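PDB 2ZO4: metallo-beta-lactamase family protein from Thermus thermophilus, which binds two zinc ions in a metallo-beta-lactamase fold and is probably a hydrolase of undefined substrate. Local coordinates for residues E94-G99 and Q145-L150; T69-D74 and W203-E208. All coordinates share one frame; numbering follows the deposited sequence.

How the contacts relate
Both contacts belong to the metallo-beta-lactamase domain, and their centres lie about 11 Å apart. Along the chain contact 1 (94-99 with 145-150) is nested within the loop closed by contact 2 (69-74 with 203-208). Residues 69-74 follow strand 65-68 and residues 94-99 follow strand 88-92, neighbouring parallel strands of the six-stranded mixed sheet, whose edge strand 148-150 also serves contact 1. The two meet directly: E95 OE2 lies 2.8 Å from H71 ND1 and R98 NH1 2.7 Å from Y205 O, both probable hydrogen bonds. The loop that packs in contact 1 thus also holds H71, the sequence neighbour of two zinc ligands, and lies against one of them, H70.

Contact 1 (E94-G99 and Q145-L150); sequences EEFARG and QNPLPL
The outer end of the F96 ring meets P147 and P149, where the chain enters strand 148-150. The ring's leading atom, CZ, lies 3.5 Å from P147 O, and this carbonyl oxygen sits in the ring plane at the CZ-CE2 edge. The same CZ is 3.5 Å from P149 N, approached obliquely. P149 lies over the ring: its CB stands 4.2 Å from the ring centroid, 28° off the normal, an off-centre CH-pi contact, and the two side chains cross nearly at right angles. P147 and F96 run antiparallel alongside each other, with P147 CG 3.9 Å from F96 CZ. One phenyl ring thus touches both prolines and the backbone between them, and the contact is made by packing, with F96 giving the largest share of the buried surface. CG of F96 lies roughly opposite its carbonyl carbon (chi1 -83°), which carries the phenyl group toward the prolines.

Polar groups on both sides of F96 in the sequence tie the loop together. A type I turn from E95 to R98 is closed by R98 N donating to E95 O. R98 NE forms a salt bridge with E94 OE2 at 3.3 Å, a bent bond that reaches the carboxylate from above its plane, 61° out of it. E94 OE2 has a second charged partner in R207, whereas OE1 of the buried E95 is bonded to G174 N.

This packing joins the loop leaving strand 88-92 to the edge strand of the six-stranded sheet. L148 and L150 make backbone hydrogen bonds to V89, L91 and E93, F96 also touches L91, and H100 of helix 99-104 meets both F96 and P147.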
ATOM      1  N   GLU A  94      -2.294  -5.816  11.576  1.00 14.18           N
ATOM      2  CA  GLU A  94      -3.501  -5.050  11.256  1.00 14.38           C
ATOM      3  C   GLU A  94      -4.106  -5.369   9.874  1.00 14.03           C
ATOM      4  O   GLU A  94      -5.261  -5.025   9.601  1.00 14.11           O
ATOM      5  CB  GLU A  94      -3.217  -3.549  11.422  1.00 14.73           C
ATOM      6  CG  GLU A  94      -4.411  -2.616  11.236  1.00 16.75           C
ATOM      7  CD  GLU A  94      -5.368  -2.569  12.424  1.00 18.51           C
ATOM      8  OE1 GLU A  94      -5.147  -3.257  13.442  1.00 19.75           O
ATOM      9  OE2 GLU A  94      -6.357  -1.819  12.330  1.00 20.67           O
ATOM     10  N   GLU A  95      -3.336  -6.033   9.012  1.00 13.63           N
ATOM     11  CA  GLU A  95      -3.843  -6.486   7.715  1.00 13.36           C
ATOM     12  C   GLU A  95      -4.730  -7.721   7.849  1.00 13.45           C
ATOM     13  O   GLU A  95      -5.609  -7.944   7.018  1.00 13.49           O
ATOM     14  CB  GLU A  95      -2.697  -6.815   6.746  1.00 13.39           C
ATOM     15  CG  GLU A  95      -1.814  -5.646   6.317  1.00 12.64           C
ATOM     16  CD  GLU A  95      -2.506  -4.674   5.370  1.00 12.03           C
ATOM     17  OE1 GLU A  95      -3.457  -3.989   5.802  1.00 12.06           O
ATOM     18  OE2 GLU A  95      -2.082  -4.579   4.198  1.00 10.39           O
ATOM     19  N   PHE A  96      -4.490  -8.514   8.894  1.00 13.74           N
ATOM     20  CA  PHE A  96      -5.050  -9.869   9.013  1.00 14.14           C
ATOM     21  C   PHE A  96      -6.571  -9.948   8.945  1.00 14.24           C
ATOM     22  O   PHE A  96      -7.110 -10.769   8.206  1.00 14.68           O
ATOM     23  CB  PHE A  96      -4.527 -10.571  10.276  1.00 14.19           C
ATOM     24  CG  PHE A  96      -3.169 -11.207  10.104  1.00 14.50           C
ATOM     25  CD1 PHE A  96      -2.063 -10.443   9.727  1.00 13.95           C
ATOM     26  CD2 PHE A  96      -2.991 -12.571  10.342  1.00 14.87           C
ATOM     27  CE1 PHE A  96      -0.809 -11.028   9.571  1.00 14.51           C
ATOM     28  CE2 PHE A  96      -1.740 -13.163  10.190  1.00 14.79           C
ATOM     29  CZ  PHE A  96      -0.644 -12.389   9.807  1.00 14.13           C
ATOM     30  N   ALA A  97      -7.256  -9.098   9.705  1.00 14.35           N
ATOM     31  CA  ALA A  97      -8.718  -9.082   9.713  1.00 14.45           C
ATOM     32  C   ALA A  97      -9.291  -8.154   8.648  1.00 14.28           C
ATOM     33  O   ALA A  97     -10.508  -8.007   8.534  1.00 14.57           O
ATOM     34  CB  ALA A  97      -9.248  -8.707  11.096  1.00 14.44           C
ATOM     35  N   ARG A  98      -8.418  -7.537   7.856  1.00 14.10           N
ATOM     36  CA  ARG A  98      -8.869  -6.550   6.876  1.00 13.91           C
ATOM     37  C   ARG A  98      -8.498  -6.934   5.440  1.00 13.88           C
ATOM     38  O   ARG A  98      -9.157  -7.792   4.847  1.00 13.61           O
ATOM     39  CB  ARG A  98      -8.376  -5.148   7.264  1.00 13.82           C
ATOM     40  CG  ARG A  98      -8.859  -4.708   8.651  1.00 14.21           C
ATOM     41  CD  ARG A  98      -8.333  -3.337   9.035  1.00 13.88           C
ATOM     42  NE  ARG A  98      -8.762  -2.925  10.371  1.00 15.18           N
ATOM     43  CZ  ARG A  98      -9.946  -2.384  10.664  1.00 15.15           C
ATOM     44  NH1 ARG A  98     -10.857  -2.188   9.717  1.00 13.93           N
ATOM     45  NH2 ARG A  98     -10.220  -2.041  11.919  1.00 14.80           N
ATOM     46  N   GLY A  99      -7.450  -6.316   4.894  1.00 13.60           N
ATOM     47  CA  GLY A  99      -7.000  -6.600   3.533  1.00 13.88           C
ATOM     48  C   GLY A  99      -6.655  -8.056   3.266  1.00 14.05           C
ATOM     49  O   GLY A  99      -6.964  -8.581   2.193  1.00 14.20           O
ATOM     50  N   GLN A 145      -1.321 -18.784   3.312  1.00 16.12           N
ATOM     51  CA  GLN A 145      -2.201 -19.518   4.219  1.00 16.55           C
ATOM     52  C   GLN A 145      -1.840 -19.266   5.671  1.00 16.01           C
ATOM     53  O   GLN A 145      -2.721 -19.093   6.515  1.00 15.97           O
ATOM     54  CB  GLN A 145      -2.158 -21.018   3.922  1.00 16.75           C
ATOM     55  CG  GLN A 145      -3.209 -21.471   2.921  1.00 20.20           C
ATOM     56  CD  GLN A 145      -3.016 -20.856   1.556  1.00 24.26           C
ATOM     57  OE1 GLN A 145      -1.947 -20.984   0.958  1.00 26.67           O
ATOM     58  NE2 GLN A 145      -4.050 -20.174   1.053  1.00 25.66           N
ATOM     59  N   ASN A 146      -0.539 -19.247   5.952  1.00 15.69           N
ATOM     60  CA  ASN A 146      -0.042 -19.093   7.314  1.00 15.63           C
ATOM     61  C   ASN A 146       0.955 -17.933   7.454  1.00 15.29           C
ATOM     62  O   ASN A 146       2.087 -18.151   7.894  1.00 15.17           O
ATOM     63  CB  ASN A 146       0.613 -20.401   7.801  1.00 15.85           C
ATOM     64  CG  ASN A 146      -0.194 -21.642   7.451  1.00 16.87           C
ATOM     65  OD1 ASN A 146      -1.387 -21.734   7.751  1.00 17.47           O
ATOM     66  ND2 ASN A 146       0.465 -22.615   6.821  1.00 17.13           N
ATOM     67  N   PRO A 147       0.545 -16.696   7.086  1.00 15.15           N
ATOM     68  CA  PRO A 147       1.468 -15.577   7.294  1.00 14.79           C
ATOM     69  C   PRO A 147       1.677 -15.305   8.784  1.00 14.60           C
ATOM     70  O   PRO A 147       0.778 -15.552   9.592  1.00 14.33           O
ATOM     71  CB  PRO A 147       0.756 -14.398   6.626  1.00 14.59           C
ATOM     72  CG  PRO A 147      -0.690 -14.750   6.663  1.00 15.19           C
ATOM     73  CD  PRO A 147      -0.734 -16.248   6.499  1.00 15.02           C
ATOM     74  N   LEU A 148       2.866 -14.831   9.135  1.00 14.45           N
ATOM     75  CA  LEU A 148       3.185 -14.491  10.520  1.00 14.43           C
ATOM     76  C   LEU A 148       2.989 -12.995  10.762  1.00 13.99           C
ATOM     77  O   LEU A 148       3.487 -12.177   9.983  1.00 13.70           O
ATOM     78  CB  LEU A 148       4.619 -14.913  10.863  1.00 14.44           C
ATOM     79  CG  LEU A 148       4.878 -16.417  11.001  1.00 15.38           C
ATOM     80  CD1 LEU A 148       6.366 -16.701  11.017  1.00 15.91           C
ATOM     81  CD2 LEU A 148       4.216 -16.968  12.267  1.00 16.97           C
ATOM     82  N   PRO A 149       2.244 -12.635  11.830  1.00 13.70           N
ATOM     83  CA  PRO A 149       1.950 -11.227  12.115  1.00 13.41           C
ATOM     84  C   PRO A 149       3.144 -10.429  12.639  1.00 13.43           C
ATOM     85  O   PRO A 149       3.774 -10.816  13.631  1.00 13.50           O
ATOM     86  CB  PRO A 149       0.838 -11.299  13.168  1.00 13.49           C
ATOM     87  CG  PRO A 149       1.029 -12.615  13.841  1.00 13.53           C
ATOM     88  CD  PRO A 149       1.601 -13.544  12.802  1.00 13.74           C
ATOM     89  N   LEU A 150       3.441  -9.324  11.958  1.00 12.92           N
ATOM     90  CA  LEU A 150       4.456  -8.379  12.407  1.00 12.60           C
ATOM     91  C   LEU A 150       3.845  -7.343  13.340  1.00 12.58           C
ATOM     92  O   LEU A 150       2.655  -7.057  13.267  1.00 11.92           O
ATOM     93  CB  LEU A 150       5.125  -7.682  11.216  1.00 12.37           C
ATOM     94  CG  LEU A 150       5.932  -8.552  10.245  1.00 12.19           C
ATOM     95  CD1 LEU A 150       6.307  -7.757   8.997  1.00 12.04           C
ATOM     96  CD2 LEU A 150       7.168  -9.119  10.914  1.00 10.35           C
TER

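Contact 2 (T69-D74 and W203-E208). With ZN (zinc ion), chain B; ZN (zinc ion), chain C.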
ATOM      1  N   THR A  69       5.024  -5.348   2.770  1.00  8.62           N
ATOM      2  CA  THR A  69       4.682  -4.006   3.233  1.00  8.46           C
ATOM      3  C   THR A  69       3.176  -3.876   3.442  1.00  8.70           C
ATOM      4  O   THR A  69       2.736  -3.286   4.428  1.00  8.72           O
ATOM      5  CB  THR A  69       5.188  -2.907   2.270  1.00  8.49           C
ATOM      6  OG1 THR A  69       4.609  -3.096   0.973  1.00  8.17           O
ATOM      7  CG2 THR A  69       6.717  -2.942   2.168  1.00  8.12           C
ATOM      8  N   HIS A  70       2.397  -4.448   2.522  1.00  8.60           N
ATOM      9  CA  HIS A  70       0.934  -4.439   2.604  1.00  8.44           C
ATOM     10  C   HIS A  70       0.260  -5.453   1.664  1.00  8.55           C
ATOM     11  O   HIS A  70       0.934  -6.167   0.914  1.00  8.25           O
ATOM     12  CB  HIS A  70       0.373  -3.022   2.396  1.00  8.44           C
ATOM     13  CG  HIS A  70       0.724  -2.402   1.073  1.00  8.28           C
ATOM     14  ND1 HIS A  70       2.022  -2.258   0.631  1.00  7.79           N
ATOM     15  CD2 HIS A  70      -0.060  -1.848   0.119  1.00  7.95           C
ATOM     16  CE1 HIS A  70       2.022  -1.658  -0.545  1.00  8.33           C
ATOM     17  NE2 HIS A  70       0.772  -1.396  -0.878  1.00  9.35           N
ATOM     18  N   HIS A  71      -1.072  -5.487   1.719  1.00  8.53           N
ATOM     19  CA  HIS A  71      -1.893  -6.509   1.066  1.00  8.93           C
ATOM     20  C   HIS A  71      -2.270  -6.222  -0.389  1.00  9.22           C
ATOM     21  O   HIS A  71      -2.923  -7.059  -1.026  1.00  9.19           O
ATOM     22  CB  HIS A  71      -3.200  -6.692   1.844  1.00  8.67           C
ATOM     23  CG  HIS A  71      -4.175  -5.575   1.634  1.00  8.30           C
ATOM     24  ND1 HIS A  71      -4.097  -4.383   2.320  1.00  7.97           N
ATOM     25  CD2 HIS A  71      -5.236  -5.459   0.800  1.00  8.46           C
ATOM     26  CE1 HIS A  71      -5.074  -3.585   1.928  1.00  8.42           C
ATOM     27  NE2 HIS A  71      -5.780  -4.215   1.007  1.00  8.76           N
ATOM     28  N   HIS A  72      -1.918  -5.046  -0.907  1.00  9.40           N
ATOM     29  CA  HIS A  72      -2.296  -4.703  -2.278  1.00  9.78           C
ATOM     30  C   HIS A  72      -1.678  -5.709  -3.254  1.00 10.20           C
ATOM     31  O   HIS A  72      -0.571  -6.205  -3.011  1.00 10.20           O
ATOM     32  CB  HIS A  72      -1.925  -3.254  -2.630  1.00 10.03           C
ATOM     33  CG  HIS A  72      -2.708  -2.224  -1.866  1.00 10.12           C
ATOM     34  ND1 HIS A  72      -2.347  -0.895  -1.827  1.00 10.48           N
ATOM     35  CD2 HIS A  72      -3.821  -2.332  -1.101  1.00 10.78           C
ATOM     36  CE1 HIS A  72      -3.209  -0.228  -1.081  1.00 11.13           C
ATOM     37  NE2 HIS A  72      -4.113  -1.076  -0.629  1.00 10.73           N
ATOM     38  N   PRO A  73      -2.396  -6.027  -4.349  1.00 10.35           N
ATOM     39  CA  PRO A  73      -2.025  -7.147  -5.221  1.00 10.48           C
ATOM     40  C   PRO A  73      -0.606  -7.062  -5.793  1.00 10.71           C
ATOM     41  O   PRO A  73       0.059  -8.084  -5.928  1.00 10.65           O
ATOM     42  CB  PRO A  73      -3.067  -7.081  -6.349  1.00 10.37           C
ATOM     43  CG  PRO A  73      -3.637  -5.698  -6.280  1.00 10.63           C
ATOM     44  CD  PRO A  73      -3.598  -5.327  -4.839  1.00 10.27           C
ATOM     45  N   ASP A  74      -0.151  -5.850  -6.109  1.00 11.02           N
ATOM     46  CA  ASP A  74       1.194  -5.623  -6.651  1.00 11.09           C
ATOM     47  C   ASP A  74       2.347  -5.904  -5.671  1.00 10.88           C
ATOM     48  O   ASP A  74       3.510  -5.938  -6.075  1.00 11.21           O
ATOM     49  CB  ASP A  74       1.308  -4.208  -7.245  1.00 11.25           C
ATOM     50  CG  ASP A  74       0.884  -3.111  -6.272  1.00 12.29           C
ATOM     51  OD1 ASP A  74      -0.099  -3.297  -5.516  1.00 12.53           O
ATOM     52  OD2 ASP A  74       1.536  -2.043  -6.278  1.00 12.26           O
ATOM     53  N   TRP A 203     -12.085   1.797   1.958  1.00 15.68           N
ATOM     54  CA  TRP A 203     -12.739   0.590   1.462  1.00 15.98           C
ATOM     55  C   TRP A 203     -13.619   0.003   2.566  1.00 15.99           C
ATOM     56  O   TRP A 203     -13.644   0.517   3.688  1.00 16.13           O
ATOM     57  CB  TRP A 203     -11.695  -0.433   0.990  1.00 16.39           C
ATOM     58  CG  TRP A 203     -10.645   0.152   0.079  1.00 16.61           C
ATOM     59  CD1 TRP A 203      -9.412   0.617   0.444  1.00 17.21           C
ATOM     60  CD2 TRP A 203     -10.740   0.347  -1.340  1.00 16.62           C
ATOM     61  NE1 TRP A 203      -8.736   1.085  -0.658  1.00 17.09           N
ATOM     62  CE2 TRP A 203      -9.527   0.930  -1.764  1.00 16.92           C
ATOM     63  CE3 TRP A 203     -11.730   0.076  -2.294  1.00 17.74           C
ATOM     64  CZ2 TRP A 203      -9.277   1.251  -3.103  1.00 17.16           C
ATOM     65  CZ3 TRP A 203     -11.483   0.401  -3.624  1.00 17.33           C
ATOM     66  CH2 TRP A 203     -10.266   0.980  -4.014  1.00 17.09           C
ATOM     67  N   ALA A 204     -14.344  -1.066   2.248  1.00 15.78           N
ATOM     68  CA  ALA A 204     -15.237  -1.719   3.207  1.00 15.68           C
ATOM     69  C   ALA A 204     -14.522  -2.290   4.444  1.00 15.67           C
ATOM     70  O   ALA A 204     -15.129  -2.411   5.510  1.00 15.67           O
ATOM     71  CB  ALA A 204     -16.054  -2.806   2.509  1.00 16.02           C
ATOM     72  N   TYR A 205     -13.239  -2.622   4.302  1.00 15.51           N
ATOM     73  CA  TYR A 205     -12.465  -3.248   5.383  1.00 15.46           C
ATOM     74  C   TYR A 205     -11.525  -2.287   6.116  1.00 15.31           C
ATOM     75  O   TYR A 205     -10.829  -2.688   7.048  1.00 15.52           O
ATOM     76  CB  TYR A 205     -11.658  -4.440   4.846  1.00 15.71           C
ATOM     77  CG  TYR A 205     -10.761  -4.121   3.665  1.00 15.75           C
ATOM     78  CD1 TYR A 205      -9.517  -3.504   3.846  1.00 15.97           C
ATOM     79  CD2 TYR A 205     -11.151  -4.447   2.368  1.00 16.12           C
ATOM     80  CE1 TYR A 205      -8.694  -3.209   2.756  1.00 16.08           C
ATOM     81  CE2 TYR A 205     -10.337  -4.156   1.272  1.00 15.98           C
ATOM     82  CZ  TYR A 205      -9.110  -3.542   1.475  1.00 15.92           C
ATOM     83  OH  TYR A 205      -8.302  -3.261   0.394  1.00 16.37           O
ATOM     84  N   THR A 206     -11.510  -1.030   5.685  1.00 14.94           N
ATOM     85  CA  THR A 206     -10.575  -0.020   6.173  1.00 14.74           C
ATOM     86  C   THR A 206     -10.915   0.452   7.595  1.00 14.77           C
ATOM     87  O   THR A 206     -12.076   0.440   7.998  1.00 14.51           O
ATOM     88  CB  THR A 206     -10.536   1.187   5.185  1.00 14.74           C
ATOM     89  OG1 THR A 206     -10.233   0.714   3.867  1.00 14.53           O
ATOM     90  CG2 THR A 206      -9.471   2.208   5.575  1.00 14.98           C
ATOM     91  N   ARG A 207      -9.885   0.854   8.345  1.00 14.82           N
ATOM     92  CA  ARG A 207     -10.042   1.605   9.601  1.00 15.08           C
ATOM     93  C   ARG A 207     -10.904   2.855   9.375  1.00 15.19           C
ATOM     94  O   ARG A 207     -11.106   3.273   8.232  1.00 15.36           O
ATOM     95  CB  ARG A 207      -8.668   1.998  10.160  1.00 15.23           C
ATOM     96  CG  ARG A 207      -7.851   0.831  10.730  1.00 15.58           C
ATOM     97  CD  ARG A 207      -6.342   1.093  10.677  1.00 16.24           C
ATOM     98  NE  ARG A 207      -5.931   2.244  11.485  1.00 17.09           N
ATOM     99  CZ  ARG A 207      -5.666   2.205  12.790  1.00 17.71           C
ATOM    100  NH1 ARG A 207      -5.766   1.066  13.462  1.00 17.86           N
ATOM    101  NH2 ARG A 207      -5.303   3.312  13.425  1.00 17.00           N
ATOM    102  N   GLU A 208     -11.397   3.450  10.462  1.00 15.25           N
ATOM    103  CA  GLU A 208     -12.404   4.520  10.391  1.00 15.37           C
ATOM    104  C   GLU A 208     -11.992   5.783   9.616  1.00 15.22           C
ATOM    105  O   GLU A 208     -12.755   6.294   8.793  1.00 15.93           O
ATOM    106  CB  GLU A 208     -12.878   4.897  11.800  1.00 15.57           C
TER
HETATM  107 ZN    ZN B 318      -0.317  -0.133  -2.366  1.00 14.64          ZN
HETATM  108 ZN    ZN C 319       2.050  -0.468  -4.654  1.00 14.23          ZN
HETATM  109  O   HOH W   1       0.116  -0.655  -4.258  1.00  8.02           O
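H71 and Y205 meet beside the dinuclear zinc centre of the metallo-beta-lactamase fold, where residues 70-75 spell the HxHxDH motif. The imidazole NE2 and the phenol OH are 2.8 Å apart and hydrogen-bonded. The two side chains reach in from facing segments, the OH near the plane of the imidazole, and the rings stand nearly perpendicular at 82°. CG of H71 lies between its own backbone N and carbonyl carbon (chi1 75°), and Y205 has the same kind of first torsion, which aims the two rings at each other.

Behind the imidazole, H71 ND1 is bonded to E95 OE2, so both ring nitrogens are engaged and the ring's rotation is fixed. Within its own segment, W203 CB lies over one face of the Y205 ring, offset toward the rim. The turn from W203 to T206 is steadied by W203 N donating to T206 OG1 at 2.9 Å, and Y205 O is bonded to R98.

H71 itself is not a zinc ligand, but its neighbours are. H70 NE2 and H72 ND1 bind one zinc ion, completed by H171, D190 and a water; D74 OD2 binds the second with H75, H233, D190 and the same water. H72 CD2 lies 3.4 Å above one face of the H71 ring, near its rim, so H71 packs against a first-shell ligand. H70 is oriented from its other nitrogen: ND1 donates to T69 OG1 at 2.7 Å, with the oxygen 9° out of the imidazole plane.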